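Local coordinates for small nuclear ribonucleoprotein homolog (Pyrobaculum aerophilum, PDB 1M5Q) that probably binds RNA as an Sm-like protein whose copies assemble into a 14-subunit complex, partly through beta sheets that run on between subunits, at residues 38-43 / 48-53; 73-78 / 84-89; 99-104 / 112-117; 67-72 / 120-125; 27-30 / 36-39. All coordinates share one frame; numbering follows the deposited sequence.

How the contacts relate
From the N terminus, contact 5 comes first, zipping strand 22-30 to strand 36-42 around a short turn. Contact 1 then closes the next hairpin, 36-42 with 48-54. The two share Leu38 and Ala39, touch each other, and build consecutive strands of the Sm sheet. Past an extended linker, contact 4 spans the whole C-terminal part of the chain, joining residues 67-72 to the last helix. Within that long loop lie contact 2, helix 71-81 against strand 86-89, and contact 3, strand 101-104 against helix 113-127, one after the other. Contacts 2, 3 and 4 touch and form one core, whose contacts 2 and 3 lie more than 30 Å, centre to centre, from contacts 1 and 5.

Contact 1 (38-43 / 48-53); sequences LANASN and KFNRVF
Asn50 swings its CG opposite the backbone N (chi1 174°) while Asn40 sets CG opposite its carbonyl carbon (chi1 -66°), and this brings the amides together at the corner of the hairpin. The bond they make, ND2 of Asn50 to OD1 of Asn40, is weak at 3.4 Å, with the amide planes far from coplanar. The backbone grips harder: Asn40 N donates to Asn50 O at 2.8 Å, with the nitrogen well above the carbonyl plane, as befits a place where both strands bend. Asn40 has positive phi, a conformation asparagine tolerates better than most residues.

On one side of the corner Leu38 and Val52 form an antiparallel hydrogen-bonded pair, Leu38 N to Val52 O at 2.9 Å. On the other side Ala41 and Phe49 do the same, Phe49 N to Ala41 O at 2.9 Å and nearly along the C=O axis. Their side chains lie on the same face of the sheet as those of Leu38 and Val52; the Phe49 ring packs on Tyr23 and on Asp63 of another subunit. The small Ala41 lets its CB meet CG2 of Val52 at 3.8 Å. Asn43 brings ND2 to the edge of the Phe49 ring, 4.0 Å from CE1, although its amide is bonded chiefly to Glu47.

Arg51 points to the other face and forms a salt bridge with Glu90 of a neighbouring subunit. Leu38 packs on Val13 and Val15 of strand 12-17, whereas Val52 and Phe53 pair with a strand of another subunit, so the bent Sm sheet runs on from strand 48-54 across the interface.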
# COMPACT_ATOMS: atom_id res chain seq x y z
N LEU H 38 -15.41 16.94 11.65
CA LEU H 38 -16.22 18.15 11.49
C LEU H 38 -17.23 18.25 12.64
O LEU H 38 -17.76 17.22 13.10
CB LEU H 38 -17.06 18.14 10.21
CG LEU H 38 -16.38 18.02 8.86
CD1 LEU H 38 -17.44 18.14 7.77
CD2 LEU H 38 -15.28 19.13 8.69
N ALA H 39 -17.49 19.50 13.07
CA ALA H 39 -18.44 19.78 14.16
C ALA H 39 -19.71 20.36 13.56
O ALA H 39 -19.65 21.16 12.59
CB ALA H 39 -17.88 20.80 15.14
N ASN H 40 -20.85 19.92 14.11
CA ASN H 40 -22.17 20.40 13.66
C ASN H 40 -22.21 20.48 12.15
O ASN H 40 -22.37 21.55 11.54
CB ASN H 40 -22.43 21.77 14.29
CG ASN H 40 -22.57 21.66 15.83
OD1 ASN H 40 -23.38 20.88 16.30
ND2 ASN H 40 -21.77 22.42 16.58
N ALA H 41 -22.08 19.31 11.56
CA ALA H 41 -22.01 19.18 10.12
C ALA H 41 -23.32 18.64 9.56
O ALA H 41 -24.08 17.98 10.25
CB ALA H 41 -20.85 18.22 9.76
N SER H 42 -23.60 18.95 8.31
CA SER H 42 -24.79 18.41 7.71
C SER H 42 -24.44 17.99 6.27
O SER H 42 -23.53 18.56 5.65
CB SER H 42 -25.90 19.44 7.76
OG SER H 42 -25.52 20.56 7.02
N ASN H 43 -25.15 16.98 5.76
CA ASN H 43 -24.94 16.47 4.40
C ASN H 43 -25.98 17.13 3.49
O ASN H 43 -26.74 17.99 3.94
CB ASN H 43 -25.09 14.97 4.41
CG ASN H 43 -26.39 14.50 5.06
OD1 ASN H 43 -27.39 15.21 5.04
ND2 ASN H 43 -26.36 13.32 5.65
N LYS H 48 -28.08 16.41 10.29
CA LYS H 48 -27.08 17.14 11.05
C LYS H 48 -26.53 16.20 12.11
O LYS H 48 -27.27 15.36 12.64
CB LYS H 48 -27.70 18.34 11.74
CG LYS H 48 -28.67 19.13 10.90
CD LYS H 48 -29.26 20.29 11.71
CE LYS H 48 -30.09 21.24 10.82
NZ LYS H 48 -30.39 22.52 11.55
N PHE H 49 -25.24 16.36 12.42
CA PHE H 49 -24.59 15.50 13.41
C PHE H 49 -23.65 16.37 14.20
O PHE H 49 -23.01 17.25 13.61
CB PHE H 49 -23.80 14.37 12.73
CG PHE H 49 -24.58 13.61 11.73
CD1 PHE H 49 -24.70 14.07 10.43
CD2 PHE H 49 -25.21 12.42 12.08
CE1 PHE H 49 -25.42 13.38 9.50
CE2 PHE H 49 -25.94 11.71 11.16
CZ PHE H 49 -26.05 12.19 9.85
N ASN H 50 -23.56 16.15 15.50
CA ASN H 50 -22.72 17.01 16.30
C ASN H 50 -21.26 16.83 15.90
O ASN H 50 -20.50 17.79 15.97
CB ASN H 50 -22.90 16.77 17.80
CG ASN H 50 -21.89 17.58 18.64
OD1 ASN H 50 -20.92 17.02 19.15
ND2 ASN H 50 -22.09 18.89 18.74
N ARG H 51 -20.88 15.62 15.53
CA ARG H 51 -19.50 15.34 15.04
C ARG H 51 -19.57 14.29 13.97
O ARG H 51 -20.40 13.39 14.02
CB ARG H 51 -18.54 14.86 16.15
CG ARG H 51 -18.03 15.96 17.06
CD ARG H 51 -17.09 15.39 18.17
NE ARG H 51 -17.81 14.69 19.22
CZ ARG H 51 -17.24 13.88 20.11
NH1 ARG H 51 -15.90 13.66 20.07
NH2 ARG H 51 -17.99 13.26 21.03
N VAL H 52 -18.67 14.40 13.01
CA VAL H 52 -18.58 13.48 11.90
C VAL H 52 -17.08 13.22 11.77
O VAL H 52 -16.31 14.15 11.58
CB VAL H 52 -19.09 14.13 10.61
CG1 VAL H 52 -18.94 13.20 9.42
CG2 VAL H 52 -20.54 14.56 10.84
N PHE H 53 -16.69 11.95 11.89
CA PHE H 53 -15.30 11.56 11.81
C PHE H 53 -15.11 10.95 10.42
O PHE H 53 -15.55 9.84 10.14
CB PHE H 53 -14.97 10.52 12.89
CG PHE H 53 -15.28 10.99 14.29
CD1 PHE H 53 -16.56 10.82 14.83
CD2 PHE H 53 -14.31 11.59 15.06
CE1 PHE H 53 -16.84 11.26 16.11
CE2 PHE H 53 -14.58 12.04 16.36
CZ PHE H 53 -15.85 11.88 16.89

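Contact 2 (73-78 / 84-89); sequences EFAKQA and GMVKYI
Helix 71-81 and strand 86-89 form the opening helix-turn-strand unit of the C-terminal domain, and Ala75, Ala78, Val86 and Tyr88 are where the two elements meet. The axes of helix 73-78 and strand 86-89 run almost exactly antiparallel, at 172°, and approach to 8.3 Å. Small residues on the helix make this possible: Ala75 and Ala78, one turn apart, both aim CB at the strand, and neither has a longer chain to hold it off.

Val86 fills the angle between them with its two branches. CG2 of Val86 meets CB of Ala78 at 3.9 Å. Its other branch, CG1 of Val86, lies 4.1 Å from CB of Ala75. A beta-branched residue suits a strand, and here the fork lets one side chain serve two helical positions one turn apart. Two residues along, Tyr88 touches the helix through its stem, CB to CB of Ala75 at 4.1 Å. With CG opposite the backbone N (chi1 167°), the ring is carried past Ala75 toward Met71 and Arg72, and its hydroxyl bonds with Asn93.

The contact is purely apolar and modest in extent. Val95 of the adjacent strand 94-97 touches Ala75, Val86 and Tyr88, and the helix also packs on helix 113-127. Helices lying on one face of a four-stranded antiparallel sheet make this a two-layer alpha/beta sandwich.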
# COMPACT_ATOMS: atom_id res chain seq x y z
N GLU H 73 -15.88 47.32 0.11
CA GLU H 73 -16.79 47.54 1.23
C GLU H 73 -15.94 47.75 2.50
O GLU H 73 -16.24 48.61 3.33
CB GLU H 73 -17.71 46.34 1.40
CG GLU H 73 -18.65 46.48 2.58
CD GLU H 73 -19.67 47.63 2.39
OE1 GLU H 73 -20.24 47.77 1.28
OE2 GLU H 73 -19.88 48.38 3.35
N PHE H 74 -14.86 46.99 2.67
CA PHE H 74 -13.99 47.18 3.81
C PHE H 74 -13.47 48.64 3.85
O PHE H 74 -13.38 49.25 4.91
CB PHE H 74 -12.75 46.24 3.76
CG PHE H 74 -11.80 46.39 4.97
CD1 PHE H 74 -11.99 45.65 6.11
CD2 PHE H 74 -10.73 47.27 4.94
CE1 PHE H 74 -11.14 45.77 7.25
CE2 PHE H 74 -9.86 47.41 6.06
CZ PHE H 74 -10.08 46.65 7.22
N ALA H 75 -13.07 49.15 2.70
CA ALA H 75 -12.53 50.50 2.61
C ALA H 75 -13.66 51.50 3.02
O ALA H 75 -13.43 52.42 3.81
CB ALA H 75 -12.05 50.76 1.22
N LYS H 76 -14.86 51.26 2.51
CA LYS H 76 -15.99 52.10 2.84
C LYS H 76 -16.17 52.16 4.36
O LYS H 76 -16.26 53.22 4.95
CB LYS H 76 -17.26 51.53 2.18
CG LYS H 76 -18.54 52.35 2.42
CD LYS H 76 -19.71 51.78 1.61
CE LYS H 76 -21.00 52.59 1.81
NZ LYS H 76 -22.11 52.06 0.97
N GLN H 77 -16.20 51.01 5.00
CA GLN H 77 -16.41 51.02 6.43
C GLN H 77 -15.18 51.54 7.19
O GLN H 77 -15.30 52.17 8.25
CB GLN H 77 -16.79 49.60 6.88
CG GLN H 77 -18.19 49.19 6.43
CD GLN H 77 -18.67 47.91 7.10
OE1 GLN H 77 -18.23 47.58 8.22
NE2 GLN H 77 -19.59 47.20 6.45
N ALA H 78 -13.99 51.31 6.65
CA ALA H 78 -12.83 51.84 7.34
C ALA H 78 -12.82 53.39 7.29
O ALA H 78 -12.23 54.03 8.15
CB ALA H 78 -11.57 51.30 6.74
N GLY H 84 -10.69 60.23 6.08
CA GLY H 84 -9.65 60.72 5.22
C GLY H 84 -8.32 59.98 5.20
O GLY H 84 -7.39 60.45 4.54
N MSE H 85 -8.20 58.84 5.88
CA MSE H 85 -6.92 58.12 5.87
C MSE H 85 -6.93 56.83 5.03
O MSE H 85 -5.89 56.13 4.93
CB MSE H 85 -6.51 57.73 7.30
CG MSE H 85 -6.38 58.82 8.31
SE MSE H 85 -6.32 58.03 10.06
CE MSE H 85 -4.71 56.89 10.00
N VAL H 86 -8.07 56.55 4.42
CA VAL H 86 -8.25 55.32 3.66
C VAL H 86 -8.17 55.43 2.13
O VAL H 86 -8.77 56.32 1.53
CB VAL H 86 -9.58 54.70 4.06
CG1 VAL H 86 -9.79 53.41 3.31
CG2 VAL H 86 -9.62 54.48 5.61
N LYS H 87 -7.41 54.54 1.50
CA LYS H 87 -7.31 54.53 0.04
C LYS H 87 -7.53 53.09 -0.47
O LYS H 87 -6.86 52.17 -0.02
CB LYS H 87 -5.93 55.00 -0.43
CG LYS H 87 -5.53 56.42 -0.07
CD LYS H 87 -4.23 56.82 -0.76
CE LYS H 87 -4.11 56.20 -2.17
NZ LYS H 87 -5.22 56.53 -3.14
N TYR H 88 -8.46 52.89 -1.36
CA TYR H 88 -8.67 51.56 -1.88
C TYR H 88 -7.75 51.56 -3.11
O TYR H 88 -7.72 52.54 -3.85
CB TYR H 88 -10.13 51.32 -2.31
CG TYR H 88 -10.27 50.06 -3.14
CD1 TYR H 88 -10.10 48.78 -2.55
CD2 TYR H 88 -10.50 50.12 -4.51
CE1 TYR H 88 -10.17 47.60 -3.33
CE2 TYR H 88 -10.56 48.96 -5.29
CZ TYR H 88 -10.40 47.70 -4.71
OH TYR H 88 -10.47 46.56 -5.49
N ILE H 89 -6.98 50.49 -3.29
CA ILE H 89 -6.07 50.41 -4.42
C ILE H 89 -6.44 49.24 -5.30
O ILE H 89 -6.08 48.08 -5.03
CB ILE H 89 -4.63 50.28 -3.92
CG1 ILE H 89 -4.27 51.56 -3.17
CG2 ILE H 89 -3.68 50.05 -5.11
CD1 ILE H 89 -2.89 51.62 -2.81

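Contact 3 (99-104 / 112-117); sequences DKVRVS and GPVAER. With ACY (acetic acid), chain B.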
# COMPACT_ATOMS: atom_id res chain seq x y z
N ASP H 99 -0.19 55.79 6.50
CA ASP H 99 0.95 55.34 5.72
C ASP H 99 1.74 54.18 6.30
O ASP H 99 2.84 53.87 5.83
CB ASP H 99 1.87 56.53 5.41
CG ASP H 99 2.74 56.93 6.59
OD1 ASP H 99 2.25 56.90 7.74
OD2 ASP H 99 3.93 57.29 6.34
N LYS H 100 1.19 53.53 7.32
CA LYS H 100 1.86 52.37 7.90
C LYS H 100 0.92 51.16 8.10
O LYS H 100 1.32 50.21 8.75
CB LYS H 100 2.51 52.72 9.22
CG LYS H 100 3.58 53.79 9.11
CD LYS H 100 4.40 53.88 10.39
CE LYS H 100 5.43 52.76 10.50
NZ LYS H 100 6.60 52.91 9.55
N VAL H 101 -0.30 51.20 7.59
CA VAL H 101 -1.20 50.06 7.76
C VAL H 101 -1.71 49.67 6.37
O VAL H 101 -2.07 50.52 5.56
CB VAL H 101 -2.37 50.37 8.76
CG1 VAL H 101 -3.41 49.21 8.80
CG2 VAL H 101 -1.81 50.54 10.14
N ARG H 102 -1.69 48.37 6.08
CA ARG H 102 -2.08 47.86 4.77
C ARG H 102 -2.93 46.63 5.01
O ARG H 102 -2.60 45.84 5.85
CB ARG H 102 -0.80 47.50 3.99
CG ARG H 102 -1.01 46.73 2.70
CD ARG H 102 0.36 46.46 2.04
NE ARG H 102 0.16 45.90 0.71
CZ ARG H 102 -0.08 44.60 0.48
NH1 ARG H 102 -0.15 43.72 1.49
NH2 ARG H 102 -0.24 44.19 -0.78
N VAL H 103 -4.03 46.51 4.30
CA VAL H 103 -4.95 45.39 4.47
C VAL H 103 -5.25 44.72 3.11
O VAL H 103 -5.69 45.38 2.18
CB VAL H 103 -6.34 45.85 5.05
CG1 VAL H 103 -7.12 44.62 5.44
CG2 VAL H 103 -6.19 46.82 6.28
N SER H 104 -5.03 43.41 3.02
CA SER H 104 -5.28 42.62 1.82
C SER H 104 -6.44 41.71 2.21
O SER H 104 -6.87 41.74 3.38
CB SER H 104 -4.05 41.77 1.49
OG SER H 104 -3.93 40.70 2.44
N GLY H 112 0.40 48.90 15.98
CA GLY H 112 -0.16 50.12 16.53
C GLY H 112 -1.66 50.19 16.58
O GLY H 112 -2.37 49.31 16.09
N PRO H 113 -2.19 51.28 17.14
CA PRO H 113 -3.64 51.48 17.28
C PRO H 113 -4.48 51.40 16.00
O PRO H 113 -5.62 50.89 15.99
CB PRO H 113 -3.74 52.83 18.00
CG PRO H 113 -2.40 52.92 18.79
CD PRO H 113 -1.41 52.35 17.82
N VAL H 114 -3.94 51.95 14.93
CA VAL H 114 -4.66 51.92 13.67
C VAL H 114 -4.74 50.46 13.18
O VAL H 114 -5.79 49.98 12.83
CB VAL H 114 -3.96 52.79 12.64
CG1 VAL H 114 -4.70 52.66 11.25
CG2 VAL H 114 -4.00 54.26 13.13
N ALA H 115 -3.60 49.78 13.21
CA ALA H 115 -3.48 48.40 12.78
C ALA H 115 -4.40 47.49 13.64
O ALA H 115 -5.14 46.65 13.08
CB ALA H 115 -2.02 47.95 12.90
N GLU H 116 -4.34 47.67 14.96
CA GLU H 116 -5.18 46.88 15.88
C GLU H 116 -6.65 47.13 15.57
O GLU H 116 -7.45 46.19 15.52
CB GLU H 116 -4.93 47.25 17.35
CG GLU H 116 -3.63 46.69 17.94
CD GLU H 116 -3.36 45.25 17.51
OE1 GLU H 116 -4.25 44.37 17.70
OE2 GLU H 116 -2.26 44.99 16.96
N ARG H 117 -7.03 48.38 15.32
CA ARG H 117 -8.43 48.67 14.99
C ARG H 117 -8.87 48.05 13.64
O ARG H 117 -9.99 47.54 13.51
CB ARG H 117 -8.68 50.18 14.97
CG ARG H 117 -10.13 50.57 14.65
CD ARG H 117 -11.04 49.94 15.70
NE ARG H 117 -12.33 50.61 15.73
CZ ARG H 117 -13.42 50.14 15.14
NH1 ARG H 117 -13.39 48.98 14.47
NH2 ARG H 117 -14.56 50.83 15.25
C ACY B . -0.41 47.38 -2.21
O ACY B . -0.80 46.20 -2.67
OXT ACY B . 0.63 47.64 -1.44
CH3 ACY B . -1.29 48.50 -2.68
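Val101 carries this contact, pressing from the sheet of the two-layer alpha/beta C-terminal domain against Val114 and Ala115 in the first turn of helix 113-127. The backbones come close, Val101 CA to Ala115 CA being 5.8 Å; the small Ala115 leaves its N and CA accessible to the valine methyls.

The work is done by one branch of the valine. CG2 of Val101 sits 3.8 Å from CB of Ala115 and 3.6 Å from its backbone N, so the methyl lies against the helix backbone itself. The same CG2 meets CG1 of Val114 at 3.8 Å. CG1 of Val101, placed opposite the backbone N (chi1 173°), rests against CA of Ala115 at 4.1 Å. Both methyls of the one CB thus rest side by side against the first turn of the helix, a compact fit for a beta-branched side chain on a strand.

Gly112 holds the N-cap position with positive phi, at backbone angles where a side chain would run into the preceding carbonyl. It lets the chain turn sharply from the strands into Pro113, which suits the first turn of a helix. Val103, two residues on from Val101, packs on Phe74 of helix 71-81, so both helices lie on the same face of the sheet.

Arg102 extends an almost straight chain and meets other subunits, its NH2 bonding to Ile81 O of a neighbouring one. The edge of its guanidinium group also grips an acetate, probably from the crystallisation liquor: NE donates to OXT at 2.8 Å and NH2 to O at 2.8 Å, a paired grip on both oxygens, with the carboxylate clearly twisted out of the guanidinium plane.

Contact 4 (67-72 / 120-125); sequences RRIDMR and RLFEEF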
# COMPACT_ATOMS: atom_id res chain seq x y z
N ARG H 67 -16.53 33.16 1.59
CA ARG H 67 -16.07 34.01 0.51
C ARG H 67 -15.07 34.97 1.16
O ARG H 67 -15.17 35.21 2.34
CB ARG H 67 -17.24 34.81 -0.06
CG ARG H 67 -17.10 35.09 -1.53
CD ARG H 67 -18.14 36.08 -1.97
NE ARG H 67 -19.48 35.65 -1.61
CZ ARG H 67 -20.57 36.40 -1.79
NH1 ARG H 67 -20.45 37.62 -2.33
NH2 ARG H 67 -21.77 35.93 -1.43
N ARG H 68 -14.14 35.52 0.38
CA ARG H 68 -13.18 36.49 0.91
C ARG H 68 -13.89 37.87 1.09
O ARG H 68 -14.87 38.15 0.44
CB ARG H 68 -12.01 36.70 -0.06
CG ARG H 68 -10.95 35.57 -0.13
CD ARG H 68 -10.39 35.22 1.24
NE ARG H 68 -9.28 34.26 1.16
CZ ARG H 68 -8.54 33.87 2.20
NH1 ARG H 68 -8.78 34.35 3.43
NH2 ARG H 68 -7.52 33.05 2.02
N ILE H 69 -13.38 38.69 1.99
CA ILE H 69 -13.92 40.03 2.24
C ILE H 69 -13.91 40.95 1.01
O ILE H 69 -12.89 41.07 0.31
CB ILE H 69 -13.08 40.71 3.37
CG1 ILE H 69 -13.45 40.05 4.72
CG2 ILE H 69 -13.37 42.21 3.45
CD1 ILE H 69 -12.47 40.41 5.87
N ASP H 70 -15.04 41.62 0.77
CA ASP H 70 -15.16 42.62 -0.30
C ASP H 70 -14.28 43.81 0.19
O ASP H 70 -14.65 44.53 1.14
CB ASP H 70 -16.62 43.06 -0.42
CG ASP H 70 -16.82 44.17 -1.48
OD1 ASP H 70 -15.83 44.78 -1.97
OD2 ASP H 70 -17.99 44.43 -1.84
N MSE H 71 -13.14 44.04 -0.45
CA MSE H 71 -12.25 45.08 0.02
C MSE H 71 -12.77 46.50 -0.17
O MSE H 71 -12.41 47.39 0.60
CB MSE H 71 -10.86 44.94 -0.60
CG MSE H 71 -10.19 43.63 -0.22
SE MSE H 71 -10.20 43.33 1.69
CE MSE H 71 -8.80 44.53 2.13
N ARG H 72 -13.58 46.71 -1.21
CA ARG H 72 -14.16 48.03 -1.45
C ARG H 72 -15.11 48.31 -0.31
O ARG H 72 -15.15 49.41 0.19
CB ARG H 72 -14.91 48.09 -2.80
CG ARG H 72 -14.00 48.26 -4.00
CD ARG H 72 -14.81 48.67 -5.23
NE ARG H 72 -14.64 47.73 -6.33
CZ ARG H 72 -13.74 47.87 -7.29
NH1 ARG H 72 -12.94 48.94 -7.29
NH2 ARG H 72 -13.60 46.94 -8.23
N ARG H 120 -9.72 44.50 14.07
CA ARG H 120 -11.07 44.28 14.60
C ARG H 120 -12.13 44.51 13.53
O ARG H 120 -13.13 43.80 13.51
CB ARG H 120 -11.37 45.16 15.81
CG ARG H 120 -10.95 44.58 17.12
CD ARG H 120 -9.50 44.80 17.33
NE ARG H 120 -9.02 44.51 18.70
CZ ARG H 120 -7.73 44.42 18.98
NH1 ARG H 120 -6.85 44.59 17.98
NH2 ARG H 120 -7.31 44.16 20.22
N LEU H 121 -11.94 45.46 12.62
CA LEU H 121 -12.98 45.66 11.57
C LEU H 121 -13.00 44.42 10.65
O LEU H 121 -14.04 43.94 10.23
CB LEU H 121 -12.65 46.84 10.69
CG LEU H 121 -13.72 47.78 10.14
CD1 LEU H 121 -13.25 48.25 8.76
CD2 LEU H 121 -15.10 47.17 10.10
N PHE H 122 -11.80 43.94 10.33
CA PHE H 122 -11.59 42.77 9.48
C PHE H 122 -12.35 41.58 10.06
O PHE H 122 -13.12 40.89 9.36
CB PHE H 122 -10.08 42.44 9.40
CG PHE H 122 -9.73 41.51 8.27
CD1 PHE H 122 -9.25 42.01 7.06
CD2 PHE H 122 -9.82 40.13 8.42
CE1 PHE H 122 -8.86 41.14 6.02
CE2 PHE H 122 -9.45 39.26 7.41
CZ PHE H 122 -8.96 39.77 6.20
N GLU H 123 -12.14 41.36 11.36
CA GLU H 123 -12.81 40.27 12.07
C GLU H 123 -14.30 40.47 12.13
O GLU H 123 -15.06 39.51 12.13
CB GLU H 123 -12.24 40.11 13.48
CG GLU H 123 -10.83 39.53 13.46
CD GLU H 123 -10.01 40.01 14.65
OE1 GLU H 123 -10.62 40.41 15.69
OE2 GLU H 123 -8.76 39.99 14.56
N GLU H 124 -14.76 41.71 12.13
CA GLU H 124 -16.19 41.92 12.16
C GLU H 124 -16.79 41.42 10.83
O GLU H 124 -17.88 40.81 10.81
CB GLU H 124 -16.49 43.39 12.44
CG GLU H 124 -17.66 43.60 13.35
CD GLU H 124 -17.66 42.66 14.56
OE1 GLU H 124 -16.70 42.68 15.38
OE2 GLU H 124 -18.64 41.90 14.69
N PHE H 125 -16.09 41.64 9.73
CA PHE H 125 -16.56 41.10 8.43
C PHE H 125 -16.53 39.56 8.48
O PHE H 125 -17.49 38.92 8.04
CB PHE H 125 -15.66 41.52 7.24
CG PHE H 125 -15.93 42.90 6.73
CD1 PHE H 125 -15.46 44.01 7.40
CD2 PHE H 125 -16.66 43.09 5.55
CE1 PHE H 125 -15.72 45.33 6.89
CE2 PHE H 125 -16.91 44.38 5.04
CZ PHE H 125 -16.43 45.50 5.72
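Extended backbone at Ile69, just before helix 71-81, passes alongside helix 113-127, its CA 6.8 Å from CA of Phe125. Ile69 carries nearly all of the contact. CG1 lies opposite the carbonyl carbon (chi1 -73°) and sends CD1 over one face of the Phe122 ring, 3.4 Å from the centroid and only 5° off the ring normal, a well-centred CH-pi contact. The same methyl lies 3.6 Å from CB of Phe125 and 3.6 Å from Phe122 O, so it is lodged in the angle between two successive turns of the helix. CG2 leans obliquely on the Phe125 ring, 4.0 Å from CD2. The two branches of isoleucine suit a place between two aromatic residues.

With an alanine in place of Phe122 the ring is gone, and CD1 of Ile69 would probably be left without its CH-pi partner, with a gap opened next to Val103.

Asp70, at the N-cap of helix 71-81, accepts a weak bond from Arg72 N. Phe122 packs on Val103 of strand 101-104, Phe125 on Glu73 and Gln77 of helix 71-81, and Glu123 forms a salt bridge with Arg102 of another subunit, so the linker lies where both helices and the sheet meet.

Contact 5 (27-30 / 36-39); sequences LHAV and IVLA. With CD (cadmium ion), chain C.
Backbone hydrogen bonds come first: Val37 O takes two donors, His28 N at 2.9 Å and Ala29 N at 3.2 Å, both from the same face of its carbonyl plane. Val37 N returns a straight bond to Ala29 O at 2.9 Å. Two residues facing one is a classic beta bulge.

Apolar packing occupies the face carrying Leu27, Val30, Ile36 and Leu38. Ile36 bridges two partners. Ile36 CG2 lies 3.7 Å from Leu27 CD1, and Ile36 CD1 lies 3.8 Å from Val30 CG1. Its CG1 lies opposite the carbonyl carbon (chi1 -60°), which carries CD1 back along Val30. An alanine in place of Ile36 is likely to take away the packing against Leu27 CD1 and Val30 CG1 and open a gap between them. On the other face Ala29 CB lies 3.9 Å from Val37 CB.

Metal binding involves His28, which lies alongside Val37. Its NE2 binds a cadmium ion at 2.4 Å, together with two waters and one further atom from elsewhere in the structure, while ND1 bonds to a glycerol.

Strands 22-30 and 36-42 form a hairpin whose connecting loop probably corresponds to the one that contacts RNA in Sm relatives. This bulged antiparallel pairing, with the chain turning a corner at Ala39, belongs to the five-stranded Sm barrel.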
# COMPACT_ATOMS: atom_id res chain seq x y z
N LEU H 27 -14.54 22.89 10.85
CA LEU H 27 -13.37 22.03 10.90
C LEU H 27 -12.94 21.96 12.36
O LEU H 27 -12.45 22.93 12.95
CB LEU H 27 -12.23 22.63 10.05
CG LEU H 27 -10.95 21.82 10.12
CD1 LEU H 27 -11.26 20.44 9.53
CD2 LEU H 27 -9.83 22.50 9.32
N HIS H 28 -13.10 20.78 12.92
CA HIS H 28 -12.81 20.48 14.31
C HIS H 28 -11.40 19.85 14.58
O HIS H 28 -10.78 20.16 15.59
CB HIS H 28 -13.88 19.52 14.79
CG HIS H 28 -13.88 19.28 16.25
ND1 HIS H 28 -14.24 20.26 17.16
CD2 HIS H 28 -13.55 18.19 16.98
CE1 HIS H 28 -14.13 19.78 18.39
NE2 HIS H 28 -13.71 18.54 18.30
N ALA H 29 -10.94 18.96 13.72
CA ALA H 29 -9.62 18.34 13.91
C ALA H 29 -9.08 17.82 12.61
O ALA H 29 -9.86 17.37 11.74
CB ALA H 29 -9.71 17.16 14.92
N VAL H 30 -7.76 17.85 12.45
CA VAL H 30 -7.20 17.31 11.22
C VAL H 30 -5.93 16.62 11.67
O VAL H 30 -5.21 17.19 12.49
CB VAL H 30 -6.76 18.41 10.25
CG1 VAL H 30 -6.21 17.79 8.96
CG2 VAL H 30 -7.93 19.31 9.90
N ILE H 36 -10.34 13.74 9.01
CA ILE H 36 -10.93 15.03 9.37
C ILE H 36 -12.08 14.83 10.32
O ILE H 36 -12.85 13.90 10.12
CB ILE H 36 -11.58 15.70 8.13
CG1 ILE H 36 -10.52 15.92 7.02
CG2 ILE H 36 -12.35 17.00 8.58
CD1 ILE H 36 -9.55 16.96 7.41
N VAL H 37 -12.20 15.67 11.36
CA VAL H 37 -13.39 15.63 12.21
C VAL H 37 -14.11 16.98 11.96
O VAL H 37 -13.46 18.03 11.96
CB VAL H 37 -13.07 15.53 13.74
CG1 VAL H 37 -14.43 15.49 14.55
CG2 VAL H 37 -12.24 14.25 14.02
N LEU H 38 -15.41 16.94 11.65
CA LEU H 38 -16.22 18.15 11.49
C LEU H 38 -17.23 18.25 12.64
O LEU H 38 -17.76 17.22 13.10
CB LEU H 38 -17.06 18.14 10.21
CG LEU H 38 -16.38 18.02 8.86
CD1 LEU H 38 -17.44 18.14 7.77
CD2 LEU H 38 -15.28 19.13 8.69
N ALA H 39 -17.49 19.50 13.07
CA ALA H 39 -18.44 19.78 14.16
C ALA H 39 -19.71 20.36 13.56
O ALA H 39 -19.65 21.16 12.59
CB ALA H 39 -17.88 20.80 15.14
CD CD C . -12.92 16.99 19.95
O HOH W 1 -13.62 15.01 18.59
O HOH W 2 -12.49 19.12 21.32